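Local structure of penicillin binding protein 2X (Streptococcus thermophilus, 5U47) at residues Gln240-Asn245 with Pro550-Asn555; Thr220-Pro225 with Gly256-Thr261; Thr64-Tyr69 with Gly130-Ala135; Ile55-Tyr60 with Gly101-Ser106. The protein probably cross-links adjacent glycan strands of septal peptidoglycan as a divisome transpeptidase, and is the kind of enzyme that beta-lactams inactivate by acylating an essential serine. The protein carries 1 engineered substitution. All coordinates share one frame; numbering follows the deposited sequence.

Contact 1. Residues Gln240-Asn245 with Pro550-Asn555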
loop_
_atom_site.group_PDB
_atom_site.type_symbol
_atom_site.label_atom_id
_atom_site.label_comp_id
_atom_site.label_asym_id
_atom_site.label_seq_id
_atom_site.Cartn_x
_atom_site.Cartn_y
_atom_site.Cartn_z
ATOM N N GLN A 240 -14.399 -0.156 -21.123
ATOM C CA GLN A 240 -15.828 -0.499 -21.049
ATOM C C GLN A 240 -16.682 0.469 -20.233
ATOM O O GLN A 240 -17.807 0.780 -20.613
ATOM C CB GLN A 240 -16.007 -1.860 -20.399
ATOM C CG GLN A 240 -15.632 -3.070 -21.225
ATOM C CD GLN A 240 -15.962 -4.334 -20.451
ATOM O OE1 GLN A 240 -15.499 -4.515 -19.327
ATOM N NE2 GLN A 240 -16.781 -5.198 -21.034
ATOM N N THR A 241 -16.154 0.913 -19.092
ATOM C CA THR A 241 -16.909 1.777 -18.168
ATOM C C THR A 241 -16.763 3.278 -18.416
ATOM O O THR A 241 -17.727 4.034 -18.243
ATOM C CB THR A 241 -16.492 1.518 -16.699
ATOM O OG1 THR A 241 -15.095 1.789 -16.528
ATOM C CG2 THR A 241 -16.762 0.092 -16.297
ATOM N N LYS A 242 -15.570 3.696 -18.841
ATOM C CA LYS A 242 -15.216 5.120 -18.988
ATOM C C LYS A 242 -15.499 5.884 -17.680
ATOM O O LYS A 242 -16.084 6.977 -17.690
ATOM C CB LYS A 242 -15.927 5.823 -20.155
ATOM C CG LYS A 242 -15.685 5.264 -21.549
ATOM C CD LYS A 242 -16.701 4.193 -21.916
ATOM C CE LYS A 242 -16.628 3.901 -23.403
ATOM N NZ LYS A 242 -17.532 2.784 -23.769
ATOM N N GLY A 243 -15.111 5.281 -16.556
ATOM C CA GLY A 243 -15.279 5.915 -15.258
ATOM C C GLY A 243 -14.209 6.974 -15.069
ATOM O O GLY A 243 -13.171 6.953 -15.752
ATOM N N ILE A 244 -14.458 7.896 -14.140
ATOM C CA ILE A 244 -13.493 8.944 -13.831
ATOM C C ILE A 244 -12.312 8.383 -13.041
ATOM O O ILE A 244 -11.227 8.923 -13.098
ATOM C CB ILE A 244 -14.133 10.165 -13.142
ATOM C CG1 ILE A 244 -14.633 9.840 -11.735
ATOM C CG2 ILE A 244 -15.285 10.687 -14.012
ATOM C CD1 ILE A 244 -15.108 11.069 -10.977
ATOM N N ASN A 245 -12.541 7.303 -12.294
ATOM C CA ASN A 245 -11.455 6.621 -11.583
ATOM C C ASN A 245 -11.857 5.193 -11.269
ATOM O O ASN A 245 -13.016 4.820 -11.420
ATOM C CB ASN A 245 -10.976 7.395 -10.331
ATOM C CG ASN A 245 -11.983 7.407 -9.211
ATOM O OD1 ASN A 245 -12.403 6.356 -8.734
ATOM N ND2 ASN A 245 -12.350 8.609 -8.752
ATOM N N PRO A 550 -19.098 5.665 -13.789
ATOM C CA PRO A 550 -18.946 5.082 -15.104
ATOM C C PRO A 550 -19.959 5.694 -16.088
ATOM O O PRO A 550 -21.136 5.798 -15.748
ATOM C CB PRO A 550 -19.264 3.608 -14.868
ATOM C CG PRO A 550 -20.179 3.599 -13.692
ATOM C CD PRO A 550 -19.683 4.714 -12.821
ATOM N N LYS A 551 -19.492 6.141 -17.259
ATOM C CA LYS A 551 -20.391 6.664 -18.300
ATOM C C LYS A 551 -21.362 5.584 -18.744
ATOM O O LYS A 551 -22.533 5.866 -18.980
ATOM C CB LYS A 551 -19.641 7.131 -19.555
ATOM C CG LYS A 551 -19.338 8.616 -19.658
ATOM C CD LYS A 551 -18.309 9.085 -18.665
ATOM C CE LYS A 551 -18.009 10.562 -18.868
ATOM N NZ LYS A 551 -17.082 11.086 -17.825
ATOM N N THR A 552 -20.838 4.366 -18.890
ATOM C CA THR A 552 -21.596 3.197 -19.318
ATOM C C THR A 552 -21.455 2.169 -18.216
ATOM O O THR A 552 -20.330 1.909 -17.761
ATOM C CB THR A 552 -21.017 2.607 -20.631
ATOM O OG1 THR A 552 -20.858 3.641 -21.603
ATOM C CG2 THR A 552 -21.931 1.525 -21.207
ATOM N N TRP A 553 -22.572 1.594 -17.758
ATOM C CA TRP A 553 -22.502 0.604 -16.672
ATOM C C TRP A 553 -23.443 -0.587 -16.799
ATOM O O TRP A 553 -24.576 -0.461 -17.221
ATOM C CB TRP A 553 -22.751 1.246 -15.299
ATOM C CG TRP A 553 -22.605 0.209 -14.228
ATOM C CD1 TRP A 553 -23.595 -0.356 -13.469
ATOM C CD2 TRP A 553 -21.404 -0.465 -13.885
ATOM N NE1 TRP A 553 -23.065 -1.319 -12.643
ATOM C CE2 TRP A 553 -21.720 -1.405 -12.880
ATOM C CE3 TRP A 553 -20.081 -0.358 -14.316
ATOM C CZ2 TRP A 553 -20.769 -2.221 -12.312
ATOM C CZ3 TRP A 553 -19.128 -1.172 -13.748
ATOM C CH2 TRP A 553 -19.473 -2.087 -12.746
ATOM N N ASN A 554 -22.935 -1.734 -16.372
ATOM C CA ASN A 554 -23.668 -2.972 -16.316
ATOM C C ASN A 554 -22.858 -3.845 -15.359
ATOM O O ASN A 554 -21.638 -3.891 -15.468
ATOM C CB ASN A 554 -23.740 -3.594 -17.713
ATOM C CG ASN A 554 -24.567 -4.857 -17.756
ATOM O OD1 ASN A 554 -24.486 -5.712 -16.868
ATOM N ND2 ASN A 554 -25.343 -5.000 -18.815
ATOM N N ASN A 555 -23.512 -4.528 -14.429
ATOM C CA ASN A 555 -22.778 -5.390 -13.492
ATOM C C ASN A 555 -21.906 -6.435 -14.180
ATOM O O ASN A 555 -20.895 -6.845 -13.631
ATOM C CB ASN A 555 -23.709 -6.030 -12.459
ATOM C CG ASN A 555 -24.100 -5.064 -11.350
ATOM O OD1 ASN A 555 -23.384 -4.102 -11.065
ATOM N ND2 ASN A 555 -25.219 -5.334 -10.697
#
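Gln240 meets Thr552 through its backbone, the carbonyl O lying 3.7 Å from Thr552 CB, while its side chain turns elsewhere and OE1 bonds to Thr560. Thr241 carries the heart of the contact. Its carbonyl O takes a hydrogen bond from Thr552 N (3.2 Å, 179° at the hydrogen). The Thr241 methyl stands beside its own backbone N (OG1 chi1 60°), which places CG2 at the edge of the Trp553 indole, 3.7 Å from CZ3. A branched residue suits this spot: Thr241 CB packs against Pro550 CB while OG1 bonds back to Phe237 O in the helix. Here helix 224-241 of the transpeptidase fold ends against the loop that joins strand 541-548 to helix 558-572. Lys242 leaves the helix with positive phi, and its carbonyl O turns to the aliphatic chain of Lys551, 3.2 Å from CD. Lys551 lays its apolar stem here at an exposed surface; Lys242 meets it through CB, 4.0 Å from Lys551 CB. Gly243 CA and Pro550 CA, 3.8 Å apart, make the closest CA-CA approach of the two segments. Ile244 CG2 reaches the end of the Lys551 chain, 4.2 Å from NZ, just before the chain runs into the sheet.

Contact 2. Residues Thr220-Pro225 with Gly256-Thr261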
loop_
_atom_site.group_PDB
_atom_site.type_symbol
_atom_site.label_atom_id
_atom_site.label_comp_id
_atom_site.label_asym_id
_atom_site.label_seq_id
_atom_site.Cartn_x
_atom_site.Cartn_y
_atom_site.Cartn_z
ATOM N N THR A 220 8.500 -6.349 -1.861
ATOM C CA THR A 220 7.096 -6.159 -1.618
ATOM C C THR A 220 6.373 -7.494 -1.710
ATOM O O THR A 220 6.954 -8.523 -2.121
ATOM C CB THR A 220 6.466 -5.164 -2.608
ATOM O OG1 THR A 220 6.489 -5.706 -3.933
ATOM C CG2 THR A 220 7.193 -3.848 -2.569
ATOM N N THR A 221 5.102 -7.482 -1.320
ATOM C CA THR A 221 4.259 -8.675 -1.383
ATOM C C THR A 221 3.693 -8.900 -2.775
ATOM O O THR A 221 3.092 -9.945 -3.043
ATOM C CB THR A 221 3.068 -8.540 -0.402
ATOM O OG1 THR A 221 2.408 -7.305 -0.646
ATOM C CG2 THR A 221 3.561 -8.574 1.014
ATOM N N LEU A 222 3.861 -7.918 -3.663
ATOM C CA LEU A 222 3.315 -8.015 -5.023
ATOM C C LEU A 222 3.884 -9.183 -5.830
ATOM O O LEU A 222 5.008 -9.591 -5.636
ATOM C CB LEU A 222 3.561 -6.737 -5.830
ATOM C CG LEU A 222 3.036 -5.379 -5.372
ATOM C CD1 LEU A 222 3.427 -4.338 -6.415
ATOM C CD2 LEU A 222 1.538 -5.356 -5.145
ATOM N N SER A 223 3.037 -9.735 -6.692
ATOM C CA SER A 223 3.399 -10.756 -7.648
ATOM C C SER A 223 3.438 -10.061 -8.989
ATOM O O SER A 223 2.374 -9.683 -9.517
ATOM C CB SER A 223 2.334 -11.832 -7.678
ATOM O OG SER A 223 2.522 -12.710 -8.774
ATOM N N ALA A 224 4.635 -9.852 -9.537
ATOM C CA ALA A 224 4.730 -9.185 -10.841
ATOM C C ALA A 224 3.868 -9.804 -11.941
ATOM O O ALA A 224 3.193 -9.056 -12.664
ATOM C CB ALA A 224 6.183 -9.009 -11.290
ATOM N N PRO A 225 3.851 -11.157 -12.070
ATOM C CA PRO A 225 2.992 -11.765 -13.098
ATOM C C PRO A 225 1.515 -11.429 -12.918
ATOM O O PRO A 225 0.823 -11.075 -13.884
ATOM C CB PRO A 225 3.214 -13.284 -12.907
ATOM C CG PRO A 225 4.545 -13.400 -12.228
ATOM C CD PRO A 225 4.722 -12.151 -11.418
ATOM N N GLY A 256 -3.277 -11.672 4.520
ATOM C CA GLY A 256 -3.399 -10.218 4.415
ATOM C C GLY A 256 -2.414 -9.565 3.446
ATOM O O GLY A 256 -2.408 -8.337 3.297
ATOM N N GLU A 257 -1.571 -10.364 2.794
ATOM C CA GLU A 257 -0.590 -9.835 1.837
ATOM C C GLU A 257 -1.270 -9.271 0.614
ATOM O O GLU A 257 -2.174 -9.918 0.057
ATOM C CB GLU A 257 0.351 -10.941 1.359
ATOM C CG GLU A 257 1.310 -11.514 2.384
ATOM C CD GLU A 257 1.913 -12.806 1.853
ATOM O OE1 GLU A 257 1.189 -13.854 1.893
ATOM O OE2 GLU A 257 3.072 -12.758 1.360
ATOM N N ILE A 258 -0.838 -8.088 0.185
ATOM C CA ILE A 258 -1.361 -7.456 -1.033
ATOM C C ILE A 258 -0.565 -8.009 -2.232
ATOM O O ILE A 258 0.600 -7.684 -2.409
ATOM C CB ILE A 258 -1.292 -5.928 -0.942
ATOM C CG1 ILE A 258 -2.213 -5.455 0.202
ATOM C CG2 ILE A 258 -1.681 -5.289 -2.266
ATOM C CD1 ILE A 258 -2.017 -4.005 0.619
ATOM N N LEU A 259 -1.228 -8.814 -3.053
ATOM C CA LEU A 259 -0.600 -9.498 -4.187
ATOM C C LEU A 259 -0.617 -8.685 -5.464
ATOM O O LEU A 259 0.233 -8.877 -6.327
ATOM C CB LEU A 259 -1.259 -10.850 -4.408
ATOM C CG LEU A 259 -1.211 -11.779 -3.190
ATOM C CD1 LEU A 259 -1.952 -13.084 -3.430
ATOM C CD2 LEU A 259 0.221 -12.064 -2.823
ATOM N N ALA A 260 -1.596 -7.804 -5.600
ATOM C CA ALA A 260 -1.636 -6.914 -6.731
ATOM C C ALA A 260 -2.516 -5.731 -6.411
ATOM O O ALA A 260 -3.525 -5.868 -5.720
ATOM C CB ALA A 260 -2.143 -7.640 -7.967
ATOM N N THR A 261 -2.142 -4.551 -6.891
ATOM C CA THR A 261 -2.960 -3.375 -6.616
ATOM C C THR A 261 -2.761 -2.340 -7.697
ATOM O O THR A 261 -1.642 -2.089 -8.115
ATOM C CB THR A 261 -2.675 -2.798 -5.208
ATOM O OG1 THR A 261 -3.624 -1.770 -4.904
ATOM C CG2 THR A 261 -1.263 -2.269 -5.068
#
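Thr221 and Ser223 supply the two hydrogen bonds that join these buried segments, both ending on carbonyls of strand 258-264. Thr221 OG1 donates to Ile258 O at 2.6 Å, and Ser223 N to Leu259 O at 3.0 Å with a nearly straight N-H (170°). The threonine rotation (chi1 52°) sends OG1 to Ile258 O and CG2, beside the backbone N, to the stem of Glu257. Ser223 is also the N-cap of helix 224-241, its OG making a weak bond to Leu226 N.

Apolar contacts fill in around these bonds. Thr221 CG2 rests 3.9 Å from Glu257 CG. Leu222 sends CD2 over the strand, 3.9 Å from Ala260 CA and 4.3 Å from Ile258 CG2. In a methyl-to-carbonyl contact, Leu259 CD2 lies 3.6 Å from Thr221 O. Leu259 and Ala260 form a classic beta bulge against strand 245-252.

Charge lies at one end: Glu257 OE2 has salt bridges to Arg38 and Lys439, OE1 is hydrogen-bonded to Thr255 OG1, and Arg38 also bonds Thr221 O. Thr221 OG1, Ser223 N, the Glu257 carboxylate and Thr221 O thus all have partners where the helix start joins the outermost strand 258-264 of the transpeptidase sheet.

Contact 3. Residues Thr64-Tyr69 with Gly130-Ala135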
loop_
_atom_site.group_PDB
_atom_site.type_symbol
_atom_site.label_atom_id
_atom_site.label_comp_id
_atom_site.label_asym_id
_atom_site.label_seq_id
_atom_site.Cartn_x
_atom_site.Cartn_y
_atom_site.Cartn_z
ATOM N N THR A 64 54.815 19.800 -8.552
ATOM C CA THR A 64 56.060 19.885 -9.357
ATOM C C THR A 64 55.791 20.394 -10.783
ATOM O O THR A 64 56.656 20.304 -11.659
ATOM C CB THR A 64 56.811 18.531 -9.443
ATOM O OG1 THR A 64 55.956 17.525 -10.009
ATOM C CG2 THR A 64 57.287 18.090 -8.069
ATOM N N ARG A 65 54.597 20.947 -10.991
ATOM C CA ARG A 65 54.157 21.486 -12.282
ATOM C C ARG A 65 53.943 20.464 -13.385
ATOM O O ARG A 65 54.053 20.801 -14.557
ATOM C CB ARG A 65 55.050 22.638 -12.763
ATOM C CG ARG A 65 55.037 23.793 -11.799
ATOM C CD ARG A 65 55.873 24.955 -12.288
ATOM N NE ARG A 65 55.819 26.011 -11.290
ATOM C CZ ARG A 65 56.524 26.028 -10.158
ATOM N NH1 ARG A 65 56.387 27.050 -9.311
ATOM N NH2 ARG A 65 57.366 25.035 -9.859
ATOM N N GLU A 66 53.635 19.220 -13.008
ATOM C CA GLU A 66 53.252 18.223 -14.004
ATOM C C GLU A 66 51.917 18.728 -14.511
ATOM O O GLU A 66 51.036 19.055 -13.706
ATOM C CB GLU A 66 53.048 16.822 -13.404
ATOM C CG GLU A 66 52.584 15.785 -14.436
ATOM C CD GLU A 66 52.149 14.452 -13.835
ATOM O OE1 GLU A 66 51.758 13.563 -14.623
ATOM O OE2 GLU A 66 52.182 14.285 -12.592
ATOM N N LYS A 67 51.767 18.811 -15.827
ATOM C CA LYS A 67 50.519 19.276 -16.404
ATOM C C LYS A 67 49.463 18.168 -16.268
ATOM O O LYS A 67 49.648 17.057 -16.774
ATOM C CB LYS A 67 50.713 19.672 -17.860
ATOM C CG LYS A 67 51.736 20.781 -18.052
ATOM C CD LYS A 67 51.874 21.152 -19.515
ATOM C CE LYS A 67 52.856 22.301 -19.699
ATOM N NZ LYS A 67 54.194 21.980 -19.144
ATOM N N LEU A 68 48.383 18.471 -15.558
ATOM C CA LEU A 68 47.290 17.499 -15.357
ATOM C C LEU A 68 46.057 17.841 -16.200
ATOM O O LEU A 68 45.040 17.133 -16.142
ATOM C CB LEU A 68 46.923 17.423 -13.874
ATOM C CG LEU A 68 48.086 17.057 -12.928
ATOM C CD1 LEU A 68 47.664 17.137 -11.458
ATOM C CD2 LEU A 68 48.629 15.669 -13.246
ATOM N N TYR A 69 46.162 18.920 -16.985
ATOM C CA TYR A 69 45.069 19.375 -17.841
ATOM C C TYR A 69 45.246 18.817 -19.248
ATOM O O TYR A 69 46.295 18.254 -19.577
ATOM C CB TYR A 69 44.973 20.923 -17.870
ATOM C CG TYR A 69 46.262 21.674 -18.231
ATOM C CD1 TYR A 69 47.205 21.972 -17.251
ATOM C CD2 TYR A 69 46.520 22.102 -19.545
ATOM C CE1 TYR A 69 48.379 22.648 -17.558
ATOM C CE2 TYR A 69 47.695 22.790 -19.863
ATOM C CZ TYR A 69 48.617 23.057 -18.862
ATOM O OH TYR A 69 49.780 23.725 -19.133
ATOM N N GLY A 130 47.766 8.708 -23.814
ATOM C CA GLY A 130 48.559 9.603 -22.963
ATOM C C GLY A 130 47.919 10.959 -22.693
ATOM O O GLY A 130 48.614 11.929 -22.431
ATOM N N ILE A 131 46.590 11.018 -22.733
ATOM C CA ILE A 131 45.866 12.263 -22.502
ATOM C C ILE A 131 45.307 12.277 -21.076
ATOM O O ILE A 131 44.576 11.369 -20.671
ATOM C CB ILE A 131 44.709 12.425 -23.508
ATOM C CG1 ILE A 131 45.232 12.357 -24.950
ATOM C CG2 ILE A 131 43.975 13.745 -23.274
ATOM C CD1 ILE A 131 44.152 12.175 -25.998
ATOM N N LYS A 132 45.665 13.321 -20.337
ATOM C CA LYS A 132 45.213 13.550 -18.969
ATOM C C LYS A 132 44.235 14.710 -18.980
ATOM O O LYS A 132 44.214 15.481 -19.935
ATOM C CB LYS A 132 46.414 13.909 -18.081
ATOM C CG LYS A 132 47.349 12.742 -17.833
ATOM C CD LYS A 132 48.648 13.169 -17.168
ATOM C CE LYS A 132 49.403 11.959 -16.629
ATOM N NZ LYS A 132 49.616 10.899 -17.659
ATOM N N GLY A 133 43.429 14.830 -17.925
ATOM C CA GLY A 133 42.477 15.943 -17.793
ATOM C C GLY A 133 41.019 15.622 -18.094
ATOM O O GLY A 133 40.146 16.462 -17.850
ATOM N N MET A 134 40.751 14.438 -18.650
ATOM C CA MET A 134 39.362 14.027 -18.941
ATOM C C MET A 134 38.823 13.351 -17.696
ATOM O O MET A 134 39.552 12.619 -17.029
ATOM C CB MET A 134 39.299 13.086 -20.149
ATOM C CG MET A 134 39.933 13.671 -21.412
ATOM S SD MET A 134 39.185 15.222 -21.976
ATOM C CE MET A 134 37.520 14.676 -22.382
ATOM N N ALA A 135 37.562 13.607 -17.360
ATOM C CA ALA A 135 36.990 13.037 -16.146
ATOM C C ALA A 135 35.515 12.752 -16.307
ATOM O O ALA A 135 34.866 13.268 -17.220
ATOM C CB ALA A 135 37.244 13.966 -14.961
#
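Glu66, Leu68 and Tyr69 meet Lys132 and Gly133 in a surface contact made by van der Waals packing, without a hydrogen bond or salt bridge between the two segments. It lies in the N-terminal region matching the penicillin-binding protein dimerisation family, where the loop between strand 42-55 and helix 72-86 runs past the entry to strand 134-143. That entry begins at Gly130, whose positive phi closes helix 116-128 in a Schellman motif. Ile131 then turns inward and packs on helix 72-86, and Lys132, the next residue, points its side chain toward the loop.

The closest backbone approach is at Gly133, whose CA is 3.3 Å from Leu68 O and 4.2 Å from Tyr69 C. Glycine fits here twice over: its phi is 103°, and the side of CA where a side chain would begin is occupied by the Leu68 and Tyr69 backbone. Leu68 and Tyr69 direct their own side chains away from this segment, Leu68 onto Tyr60 and Tyr69 onto Thr58 and Val61, which makes their contribution one of main chain.

Lys132 covers the rest with its methylenes. CB passes 4.0 Å from Leu68 O, and CD comes to the same distance from Lys67 O. A long, flexible residue suits this exposed place, its stem lying on the loop. Glu66 extends fully from its backbone and crosses the lysine at about a right angle. Opposite charge probably draws the two together loosely: Glu66 OE1 is 3.5 Å from Lys132 CE, but the bend at chi4 (53°) carries NZ to 4.6 Å.

Contact 4. Residues Ile55-Tyr60 with Gly101-Ser106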
loop_
_atom_site.group_PDB
_atom_site.type_symbol
_atom_site.label_atom_id
_atom_site.label_comp_id
_atom_site.label_asym_id
_atom_site.label_seq_id
_atom_site.Cartn_x
_atom_site.Cartn_y
_atom_site.Cartn_z
ATOM N N ILE A 55 39.233 19.274 -18.132
ATOM C CA ILE A 55 39.852 20.396 -17.440
ATOM C C ILE A 55 40.926 20.969 -18.368
ATOM O O ILE A 55 41.889 20.272 -18.715
ATOM C CB ILE A 55 40.458 19.992 -16.087
ATOM C CG1 ILE A 55 39.340 19.598 -15.118
ATOM C CG2 ILE A 55 41.289 21.151 -15.517
ATOM C CD1 ILE A 55 39.847 19.128 -13.770
ATOM N N VAL A 56 40.740 22.230 -18.760
ATOM C CA VAL A 56 41.661 22.923 -19.689
ATOM C C VAL A 56 42.519 24.009 -19.045
ATOM O O VAL A 56 43.424 24.534 -19.702
ATOM C CB VAL A 56 40.888 23.563 -20.874
ATOM C CG1 VAL A 56 40.220 22.481 -21.721
ATOM C CG2 VAL A 56 39.857 24.594 -20.393
ATOM N N SER A 57 42.242 24.354 -17.781
ATOM C CA SER A 57 43.006 25.410 -17.099
ATOM C C SER A 57 44.489 25.087 -17.011
ATOM O O SER A 57 44.866 24.000 -16.560
ATOM C CB SER A 57 42.491 25.637 -15.672
ATOM O OG SER A 57 43.249 26.645 -15.023
ATOM N N THR A 58 45.328 26.039 -17.429
ATOM C CA THR A 58 46.775 25.868 -17.346
ATOM C C THR A 58 47.257 25.907 -15.879
ATOM O O THR A 58 48.428 25.605 -15.585
ATOM C CB THR A 58 47.527 26.903 -18.222
ATOM O OG1 THR A 58 47.131 28.230 -17.863
ATOM C CG2 THR A 58 47.215 26.675 -19.688
ATOM N N SER A 59 46.359 26.291 -14.966
ATOM C CA SER A 59 46.675 26.285 -13.531
ATOM C C SER A 59 46.530 24.894 -12.906
ATOM O O SER A 59 46.979 24.679 -11.782
ATOM C CB SER A 59 45.801 27.283 -12.756
ATOM O OG SER A 59 46.092 28.616 -13.135
ATOM N N TYR A 60 45.919 23.954 -13.624
ATOM C CA TYR A 60 45.705 22.605 -13.086
ATOM C C TYR A 60 46.969 21.743 -13.229
ATOM O O TYR A 60 47.079 20.895 -14.113
ATOM C CB TYR A 60 44.482 21.965 -13.757
ATOM C CG TYR A 60 43.997 20.669 -13.134
ATOM C CD1 TYR A 60 43.468 20.651 -11.844
ATOM C CD2 TYR A 60 43.983 19.476 -13.870
ATOM C CE1 TYR A 60 42.992 19.466 -11.276
ATOM C CE2 TYR A 60 43.503 18.292 -13.323
ATOM C CZ TYR A 60 43.012 18.287 -12.023
ATOM O OH TYR A 60 42.531 17.111 -11.479
ATOM N N GLY A 101 38.578 31.625 -20.628
ATOM C CA GLY A 101 38.388 31.764 -19.176
ATOM C C GLY A 101 37.829 30.550 -18.439
ATOM O O GLY A 101 37.614 30.613 -17.227
ATOM N N ALA A 102 37.616 29.446 -19.159
ATOM C CA ALA A 102 37.043 28.226 -18.582
ATOM C C ALA A 102 38.086 27.370 -17.866
ATOM O O ALA A 102 39.252 27.302 -18.289
ATOM C CB ALA A 102 36.366 27.405 -19.667
ATOM N N TYR A 103 37.655 26.714 -16.788
ATOM C CA TYR A 103 38.528 25.844 -16.015
ATOM C C TYR A 103 38.265 24.418 -16.496
ATOM O O TYR A 103 39.165 23.737 -17.015
ATOM C CB TYR A 103 38.263 25.989 -14.505
ATOM C CG TYR A 103 39.455 25.596 -13.644
ATOM C CD1 TYR A 103 39.841 24.262 -13.510
ATOM C CD2 TYR A 103 40.204 26.569 -12.963
ATOM C CE1 TYR A 103 40.939 23.903 -12.726
ATOM C CE2 TYR A 103 41.303 26.221 -12.178
ATOM C CZ TYR A 103 41.670 24.884 -12.061
ATOM O OH TYR A 103 42.755 24.511 -11.285
ATOM N N GLN A 104 37.014 23.998 -16.344
ATOM C CA GLN A 104 36.562 22.693 -16.761
ATOM C C GLN A 104 35.351 22.893 -17.650
ATOM O O GLN A 104 34.455 23.665 -17.311
ATOM C CB GLN A 104 36.169 21.862 -15.533
ATOM C CG GLN A 104 35.856 20.405 -15.829
ATOM C CD GLN A 104 35.536 19.613 -14.565
ATOM O OE1 GLN A 104 34.741 20.051 -13.735
ATOM N NE2 GLN A 104 36.143 18.436 -14.428
ATOM N N VAL A 105 35.321 22.183 -18.772
ATOM C CA VAL A 105 34.214 22.291 -19.708
ATOM C C VAL A 105 33.512 20.943 -19.901
ATOM O O VAL A 105 34.104 19.875 -19.677
ATOM C CB VAL A 105 34.684 22.842 -21.073
ATOM C CG1 VAL A 105 35.467 24.137 -20.866
ATOM C CG2 VAL A 105 35.539 21.819 -21.826
ATOM N N SER A 106 32.250 21.017 -20.316
ATOM C CA SER A 106 31.426 19.841 -20.585
ATOM C C SER A 106 31.187 19.744 -22.099
ATOM O O SER A 106 31.733 20.538 -22.866
ATOM C CB SER A 106 30.118 19.917 -19.793
ATOM O OG SER A 106 29.402 21.094 -20.105
#
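Tyr103 turns its CG away from its own backbone N (chi1 -156°), which swings the ring back under Ser57. The backbone sets Ser57 CB over the ring centre, 3.4 Å from the centroid and only 3° off the normal, a CH-pi contact; a small serine suits so close a seat. The serine's chi1 of 179° sends OG out over the same face, 3.5 Å from Tyr103 CE2, to where it accepts from Ser59 N at 3.1 Å. Ile55 CG2 reaches the ring obliquely, 3.9 Å from CE1, and Tyr60 CB lies 3.9 Å from Tyr103 OH, which has a weak bond to Lys197.

Tyr103 O is gripped twice. Val56 N donates to it at 2.8 Å, nearly along the C=O axis, and Ser57 N at 3.2 Å on a lone pair in the carbonyl plane. Beyond them, Ile55 and Gln104 form a non-hydrogen-bonded antiparallel pair; the extended Gln104 chain crosses Ile55, with NE2 3.5 Å from Ile55 CG1, while NE2 itself bonds to Leu203 O.

The Ser57-Ser59 bond is an ST turn, within a type I beta turn closed by Tyr60 N and Ser57 O. Strand 42-55 thus runs out into a tight turn beside the short antiparallel pairing with strand 104-105, in the N-terminal dimerisation-family region.

How the contacts relate
The four contacts fall into two distant groups. Contacts 3 and 4 adjoin, their centres 11 Å apart, and share the loop after strand 42-55: Gly133 O lies 3.0 Å from Ile55 N and Leu68 N 3.1 Å from Tyr60 O, both probable hydrogen bonds, and Tyr69 packs on Ser57 and Ile55. Contacts 1 and 2 sit about 26 Å apart between centres, at the two ends of helix 224-241. Contact 2 joins the helix start to outermost strand 258-264; strand 503-510, at the other side of that sheet, carries Lys505, probably part of the active-site motifs with Ser295, Lys298 and Ser354. Between the groups the centres are 53 to 67 Å apart, far beyond direct contact.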